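Local coordinates for protein putative aspartate aminotransferase (PDB 1IUG) that is a pyridoxal 5'-phosphate-dependent class-V aminotransferase, probably moving amino groups between amino acids such as aspartate and 2-oxo acids, at residues Leu79-Gly84 with Ala123-Val128; Thr61-Ala66 with Gly194-Ser199. One frame throughout, in Å; residues are numbered along the deposited sequence.

Contact 1 of 2, residues Leu79-Gly84 with Ala123-Val128; sequences LVPVYG and AGLLLV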
ATOM      1  N   LEU A  79       9.512  16.021 -20.692  1.00 33.94           N
ATOM      2  CA  LEU A  79       8.552  15.931 -21.776  1.00 34.06           C
ATOM      3  C   LEU A  79       7.571  14.797 -21.473  1.00 33.11           C
ATOM      4  O   LEU A  79       7.980  13.658 -21.243  1.00 33.55           O
ATOM      5  CB  LEU A  79       9.303  15.688 -23.088  1.00 35.27           C
ATOM      6  CG  LEU A  79       8.539  15.530 -24.397  1.00 38.25           C
ATOM      7  CD1 LEU A  79       7.580  16.686 -24.590  1.00 40.41           C
ATOM      8  CD2 LEU A  79       9.542  15.462 -25.539  1.00 38.74           C
ATOM      9  N   VAL A  80       6.281  15.124 -21.448  1.00 31.55           N
ATOM     10  CA  VAL A  80       5.239  14.144 -21.156  1.00 30.28           C
ATOM     11  C   VAL A  80       4.119  14.124 -22.195  1.00 30.77           C
ATOM     12  O   VAL A  80       3.273  15.023 -22.229  1.00 29.84           O
ATOM     13  CB  VAL A  80       4.594  14.400 -19.763  1.00 31.37           C
ATOM     14  CG1 VAL A  80       3.529  13.352 -19.469  1.00 28.32           C
ATOM     15  CG2 VAL A  80       5.658  14.409 -18.672  1.00 26.90           C
ATOM     16  N   PRO A  81       4.125  13.118 -23.086  1.00 29.12           N
ATOM     17  CA  PRO A  81       3.091  12.994 -24.115  1.00 28.29           C
ATOM     18  C   PRO A  81       1.817  12.493 -23.441  1.00 28.64           C
ATOM     19  O   PRO A  81       1.874  11.627 -22.564  1.00 27.83           O
ATOM     20  CB  PRO A  81       3.657  11.920 -25.045  1.00 28.61           C
ATOM     21  CG  PRO A  81       5.130  11.998 -24.826  1.00 30.18           C
ATOM     22  CD  PRO A  81       5.220  12.170 -23.342  1.00 29.86           C
ATOM     23  N   VAL A  82       0.674  13.044 -23.833  1.00 28.05           N
ATOM     24  CA  VAL A  82      -0.595  12.632 -23.258  1.00 27.22           C
ATOM     25  C   VAL A  82      -1.522  12.108 -24.348  1.00 27.93           C
ATOM     26  O   VAL A  82      -1.825  12.806 -25.315  1.00 27.84           O
ATOM     27  CB  VAL A  82      -1.257  13.776 -22.468  1.00 27.79           C
ATOM     28  CG1 VAL A  82      -2.611  13.333 -21.921  1.00 29.55           C
ATOM     29  CG2 VAL A  82      -0.350  14.200 -21.325  1.00 27.22           C
ATOM     30  N   TYR A  83      -1.943  10.857 -24.188  1.00 27.05           N
ATOM     31  CA  TYR A  83      -2.812  10.193 -25.148  1.00 26.42           C
ATOM     32  C   TYR A  83      -3.787   9.241 -24.462  1.00 26.75           C
ATOM     33  O   TYR A  83      -4.336   8.333 -25.089  1.00 27.27           O
ATOM     34  CB  TYR A  83      -1.966   9.442 -26.185  1.00 25.85           C
ATOM     35  CG  TYR A  83      -0.778   8.703 -25.603  1.00 23.72           C
ATOM     36  CD1 TYR A  83      -0.797   7.317 -25.446  1.00 23.73           C
ATOM     37  CD2 TYR A  83       0.367   9.394 -25.209  1.00 22.33           C
ATOM     38  CE1 TYR A  83       0.303   6.637 -24.908  1.00 21.99           C
ATOM     39  CE2 TYR A  83       1.465   8.729 -24.676  1.00 23.75           C
ATOM     40  CZ  TYR A  83       1.425   7.351 -24.528  1.00 23.09           C
ATOM     41  OH  TYR A  83       2.515   6.705 -23.997  1.00 22.88           O
ATOM     42  N   GLY A  84      -4.011   9.470 -23.173  1.00 26.80           N
ATOM     43  CA  GLY A  84      -4.922   8.628 -22.433  1.00 27.41           C
ATOM     44  C   GLY A  84      -4.989   9.001 -20.973  1.00 27.81           C
ATOM     45  O   GLY A  84      -4.297   9.911 -20.520  1.00 27.93           O
ATOM     46  N   ALA A 123      15.495  16.992 -19.616  1.00 33.55           N
ATOM     47  CA  ALA A 123      16.176  16.088 -18.700  1.00 32.86           C
ATOM     48  C   ALA A 123      15.543  14.692 -18.737  1.00 32.05           C
ATOM     49  O   ALA A 123      16.203  13.698 -18.436  1.00 30.69           O
ATOM     50  CB  ALA A 123      16.131  16.651 -17.292  1.00 32.64           C
ATOM     51  N   GLY A 124      14.270  14.624 -19.120  1.00 31.67           N
ATOM     52  CA  GLY A 124      13.594  13.342 -19.170  1.00 31.13           C
ATOM     53  C   GLY A 124      12.339  13.252 -20.021  1.00 30.58           C
ATOM     54  O   GLY A 124      11.776  14.259 -20.447  1.00 30.01           O
ATOM     55  N   LEU A 125      11.938  12.010 -20.287  1.00 30.51           N
ATOM     56  CA  LEU A 125      10.746  11.678 -21.062  1.00 29.01           C
ATOM     57  C   LEU A 125       9.977  10.617 -20.271  1.00 28.99           C
ATOM     58  O   LEU A 125      10.569   9.659 -19.752  1.00 28.34           O
ATOM     59  CB  LEU A 125      11.134  11.106 -22.430  1.00 28.57           C
ATOM     60  CG  LEU A 125      10.003  10.521 -23.283  1.00 29.03           C
ATOM     61  CD1 LEU A 125       9.033  11.610 -23.714  1.00 29.21           C
ATOM     62  CD2 LEU A 125      10.576   9.815 -24.498  1.00 29.21           C
ATOM     63  N   LEU A 126       8.672  10.822 -20.122  1.00 27.01           N
ATOM     64  CA  LEU A 126       7.838   9.870 -19.398  1.00 27.14           C
ATOM     65  C   LEU A 126       6.851   9.285 -20.384  1.00 26.01           C
ATOM     66  O   LEU A 126       6.127  10.019 -21.062  1.00 27.42           O
ATOM     67  CB  LEU A 126       7.107  10.554 -18.242  1.00 27.19           C
ATOM     68  CG  LEU A 126       7.982  11.162 -17.146  1.00 29.57           C
ATOM     69  CD1 LEU A 126       7.096  11.849 -16.107  1.00 26.88           C
ATOM     70  CD2 LEU A 126       8.846  10.080 -16.502  1.00 28.65           C
ATOM     71  N   LEU A 127       6.830   7.962 -20.474  1.00 25.90           N
ATOM     72  CA  LEU A 127       5.946   7.281 -21.410  1.00 26.44           C
ATOM     73  C   LEU A 127       5.116   6.178 -20.775  1.00 25.34           C
ATOM     74  O   LEU A 127       5.541   5.539 -19.817  1.00 23.58           O
ATOM     75  CB  LEU A 127       6.774   6.664 -22.542  1.00 27.04           C
ATOM     76  CG  LEU A 127       7.580   7.580 -23.464  1.00 27.76           C
ATOM     77  CD1 LEU A 127       8.617   6.751 -24.218  1.00 28.38           C
ATOM     78  CD2 LEU A 127       6.654   8.310 -24.424  1.00 24.34           C
ATOM     79  N   VAL A 128       3.922   5.973 -21.319  1.00 25.73           N
ATOM     80  CA  VAL A 128       3.038   4.909 -20.866  1.00 25.71           C
ATOM     81  C   VAL A 128       3.103   3.856 -21.974  1.00 25.39           C
ATOM     82  O   VAL A 128       2.700   4.109 -23.113  1.00 25.61           O
ATOM     83  CB  VAL A 128       1.586   5.405 -20.658  1.00 24.42           C
ATOM     84  CG1 VAL A 128       0.669   4.234 -20.349  1.00 22.72           C
ATOM     85  CG2 VAL A 128       1.542   6.390 -19.503  1.00 21.31           C
TER
HETATM   86  O   HOH W   1       3.274   9.460 -21.218  1.00 24.97           O
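Leu79 and Leu125 are paired across two adjacent parallel strands, 79-82 and 124-128; the axes of the two strand segments approach to 5.0 Å. Two backbone bonds flank the pair: Leu79 N donates to Gly124 O at 2.9 Å, and Leu126 N to Leu79 O at 3.1 Å. Further along, the strands draw apart. There a water bridges them, donating both to Pro81 O and to Leu126 O, so these buried carbonyls are satisfied without direct pairing.

Tyr83, just past its strand, spans the widened gap. Its CB points neither at the neighbouring strand nor away from it and touches nothing there; a chi1 of 42°, which sets CG between the backbone N and the carbonyl carbon, carries the ring across to Val128. CE1 and CZ lie 3.9 and 3.8 Å from Val128 O, which sits at the ring edge and in its plane. OH then donates to that oxygen at 2.7 Å, tilted 19° from the carbonyl plane, and also rests 3.7 Å from Val128 CB.

On the Leu79 face, Leu125 CD1 lies 3.9 Å from Pro81 CD and Leu127 CD2 reaches Pro81 CG; on the reverse face, Val80 CG2 meets Leu126 CD1.

Strand 100-105 pairs with the outer side of strand 77-82. Helix 85-96 covers Val80, Leu126 and Val128, while helix 140-150 packs on Leu125 and Leu127.

Contact 2 of 2, residues Thr61-Ala66 with Gly194-Ser199; sequences TLAMEA and GFVALS
Ala63 and Val196 bury the most surface where helix 60-71 lies over strand 193-198, followed by Gly194. The axes of segments 61-66 and 194-198 run at 29° to each other and come as near as 6.9 Å, a close approach consistent with the small Ala63 and Gly194 at the interface. The methyl of Ala63 points at the strand and settles on its backbone, with CB 3.6 Å from Phe195 O and 4.1 Å from Gly194 C. Gly194 has no side chain to hold the helix off; its CA is 5.2 Å from Ala63 CA.

On the strand, Val196 CG2 lies opposite the carbonyl carbon, which turns this branch toward the helix. The same methyl touches Ala63 O at 3.6 Å, Ala63 CB at 4.0 Å and Ala66 CB at 4.3 Å. Phe195 CB points away from the helix, its side chain packing on Leu43 of helix 30-47 across the sheet.

Helix and strand satisfy their backbones separately: Ala66 N bonds to Leu62 O within the helix, and Gly194 and Val196 pair with strand 52-57. What joins them is van der Waals packing of methyls against each other and backbone, with closeness of fit replacing polar bonds.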
ATOM      1  N   THR A  61      -0.037   3.622  -8.944  1.00 25.68           N
ATOM      2  CA  THR A  61       0.158   5.071  -8.973  1.00 25.35           C
ATOM      3  C   THR A  61       1.296   5.493  -8.041  1.00 25.99           C
ATOM      4  O   THR A  61       2.090   6.377  -8.382  1.00 27.02           O
ATOM      5  CB  THR A  61      -1.145   5.818  -8.590  1.00 25.86           C
ATOM      6  OG1 THR A  61      -2.188   5.443  -9.494  1.00 23.92           O
ATOM      7  CG2 THR A  61      -0.955   7.330  -8.676  1.00 25.62           C
ATOM      8  N   LEU A  62       1.392   4.831  -6.887  1.00 25.40           N
ATOM      9  CA  LEU A  62       2.442   5.124  -5.915  1.00 24.48           C
ATOM     10  C   LEU A  62       3.821   4.892  -6.529  1.00 22.05           C
ATOM     11  O   LEU A  62       4.747   5.673  -6.308  1.00 21.76           O
ATOM     12  CB  LEU A  62       2.282   4.249  -4.667  1.00 24.77           C
ATOM     13  CG  LEU A  62       3.327   4.468  -3.573  1.00 25.41           C
ATOM     14  CD1 LEU A  62       3.147   5.847  -2.962  1.00 28.65           C
ATOM     15  CD2 LEU A  62       3.197   3.401  -2.510  1.00 28.64           C
ATOM     16  N   ALA A  63       3.948   3.807  -7.288  1.00 21.60           N
ATOM     17  CA  ALA A  63       5.205   3.460  -7.953  1.00 21.46           C
ATOM     18  C   ALA A  63       5.570   4.507  -9.010  1.00 21.06           C
ATOM     19  O   ALA A  63       6.747   4.809  -9.209  1.00 21.87           O
ATOM     20  CB  ALA A  63       5.099   2.071  -8.593  1.00 18.74           C
ATOM     21  N   MET A  64       4.555   5.050  -9.685  1.00 21.16           N
ATOM     22  CA  MET A  64       4.762   6.076 -10.708  1.00 23.04           C
ATOM     23  C   MET A  64       5.306   7.352 -10.074  1.00 23.13           C
ATOM     24  O   MET A  64       6.244   7.955 -10.591  1.00 23.57           O
ATOM     25  CB  MET A  64       3.455   6.385 -11.439  1.00 23.34           C
ATOM     26  CG  MET A  64       2.980   5.294 -12.370  1.00 25.31           C
ATOM     27  SD  MET A  64       1.293   5.608 -12.931  1.00 29.53           S
ATOM     28  CE  MET A  64       1.531   6.919 -14.136  1.00 25.69           C
ATOM     29  N   GLU A  65       4.725   7.736  -8.940  1.00 23.68           N
ATOM     30  CA  GLU A  65       5.147   8.925  -8.208  1.00 24.03           C
ATOM     31  C   GLU A  65       6.561   8.777  -7.662  1.00 24.33           C
ATOM     32  O   GLU A  65       7.347   9.722  -7.711  1.00 25.15           O
ATOM     33  CB  GLU A  65       4.186   9.221  -7.049  1.00 23.98           C
ATOM     34  CG  GLU A  65       4.584  10.448  -6.222  1.00 24.28           C
ATOM     35  CD  GLU A  65       3.533  10.858  -5.206  1.00 23.71           C
ATOM     36  OE1 GLU A  65       2.343  10.542  -5.401  1.00 25.48           O
ATOM     37  OE2 GLU A  65       3.896  11.514  -4.213  1.00 24.94           O
ATOM     38  N   ALA A  66       6.879   7.594  -7.140  1.00 23.00           N
ATOM     39  CA  ALA A  66       8.203   7.334  -6.581  1.00 23.58           C
ATOM     40  C   ALA A  66       9.282   7.391  -7.656  1.00 24.64           C
ATOM     41  O   ALA A  66      10.397   7.850  -7.401  1.00 25.18           O
ATOM     42  CB  ALA A  66       8.227   5.990  -5.887  1.00 23.87           C
ATOM     43  N   GLY A 194       3.239  -2.162  -5.691  1.00 22.56           N
ATOM     44  CA  GLY A 194       3.693  -1.373  -6.822  1.00 21.40           C
ATOM     45  C   GLY A 194       5.174  -1.685  -6.961  1.00 22.21           C
ATOM     46  O   GLY A 194       5.835  -1.986  -5.960  1.00 24.07           O
ATOM     47  N   PHE A 195       5.695  -1.670  -8.184  1.00 20.83           N
ATOM     48  CA  PHE A 195       7.111  -1.965  -8.393  1.00 21.25           C
ATOM     49  C   PHE A 195       7.835  -0.880  -9.186  1.00 21.15           C
ATOM     50  O   PHE A 195       7.314  -0.349 -10.166  1.00 21.27           O
ATOM     51  CB  PHE A 195       7.289  -3.304  -9.119  1.00 21.15           C
ATOM     52  CG  PHE A 195       6.428  -4.404  -8.581  1.00 23.49           C
ATOM     53  CD1 PHE A 195       5.249  -4.755  -9.230  1.00 23.82           C
ATOM     54  CD2 PHE A 195       6.776  -5.068  -7.410  1.00 24.56           C
ATOM     55  CE1 PHE A 195       4.428  -5.748  -8.719  1.00 25.17           C
ATOM     56  CE2 PHE A 195       5.959  -6.066  -6.892  1.00 24.35           C
ATOM     57  CZ  PHE A 195       4.783  -6.405  -7.545  1.00 25.60           C
ATOM     58  N   VAL A 196       9.035  -0.547  -8.733  1.00 21.08           N
ATOM     59  CA  VAL A 196       9.869   0.435  -9.407  1.00 22.69           C
ATOM     60  C   VAL A 196      11.142  -0.293  -9.819  1.00 22.78           C
ATOM     61  O   VAL A 196      11.906  -0.772  -8.970  1.00 20.32           O
ATOM     62  CB  VAL A 196      10.250   1.629  -8.499  1.00 23.54           C
ATOM     63  CG1 VAL A 196      11.133   2.603  -9.275  1.00 24.15           C
ATOM     64  CG2 VAL A 196       9.005   2.345  -8.009  1.00 23.30           C
ATOM     65  N   ALA A 197      11.305  -0.457 -11.127  1.00 23.44           N
ATOM     66  CA  ALA A 197      12.478  -1.116 -11.680  1.00 24.82           C
ATOM     67  C   ALA A 197      13.445  -0.030 -12.130  1.00 24.35           C
ATOM     68  O   ALA A 197      13.065   0.881 -12.863  1.00 24.07           O
ATOM     69  CB  ALA A 197      12.087  -2.010 -12.852  1.00 21.99           C
ATOM     70  N   LEU A 198      14.688  -0.131 -11.668  1.00 24.95           N
ATOM     71  CA  LEU A 198      15.728   0.835 -11.995  1.00 25.93           C
ATOM     72  C   LEU A 198      16.923   0.162 -12.665  1.00 26.40           C
ATOM     73  O   LEU A 198      17.512  -0.771 -12.117  1.00 26.46           O
ATOM     74  CB  LEU A 198      16.205   1.540 -10.719  1.00 27.13           C
ATOM     75  CG  LEU A 198      15.159   2.297  -9.894  1.00 28.14           C
ATOM     76  CD1 LEU A 198      15.666   2.522  -8.488  1.00 29.94           C
ATOM     77  CD2 LEU A 198      14.802   3.611 -10.570  1.00 28.25           C
ATOM     78  N   SER A 199      17.278   0.650 -13.849  1.00 27.30           N
ATOM     79  CA  SER A 199      18.420   0.126 -14.594  1.00 28.60           C
ATOM     80  C   SER A 199      19.703   0.612 -13.908  1.00 29.24           C
ATOM     81  O   SER A 199      19.659   1.514 -13.058  1.00 26.96           O
ATOM     82  CB  SER A 199      18.387   0.643 -16.038  1.00 28.99           C
ATOM     83  OG  SER A 199      18.628   2.040 -16.082  1.00 28.16           O
TER

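In the fold
Both contacts involve the seven-stranded mixed sheet of the large domain of this aminotransferase fold, with centres 15 Å apart and nearest atoms about 5 Å apart. Contact 1 joins two neighbouring parallel strands near one edge; contact 2 lays a helix on the antiparallel strand 193-198 near the other. Helix 60-71 is followed in the chain by strand 77-82. Helix 85-96 lies beside both, touching Val128 in contact 1 and Met64 on the far side of the contact 2 helix from the strand. Thr61 OG1 hydrogen-bonds to a phosphate oxygen of the cofactor-bearing lysine at position 185, and the side chain of Val128 lies about 11 Å from that of Arg322, a predicted substrate-binding residue.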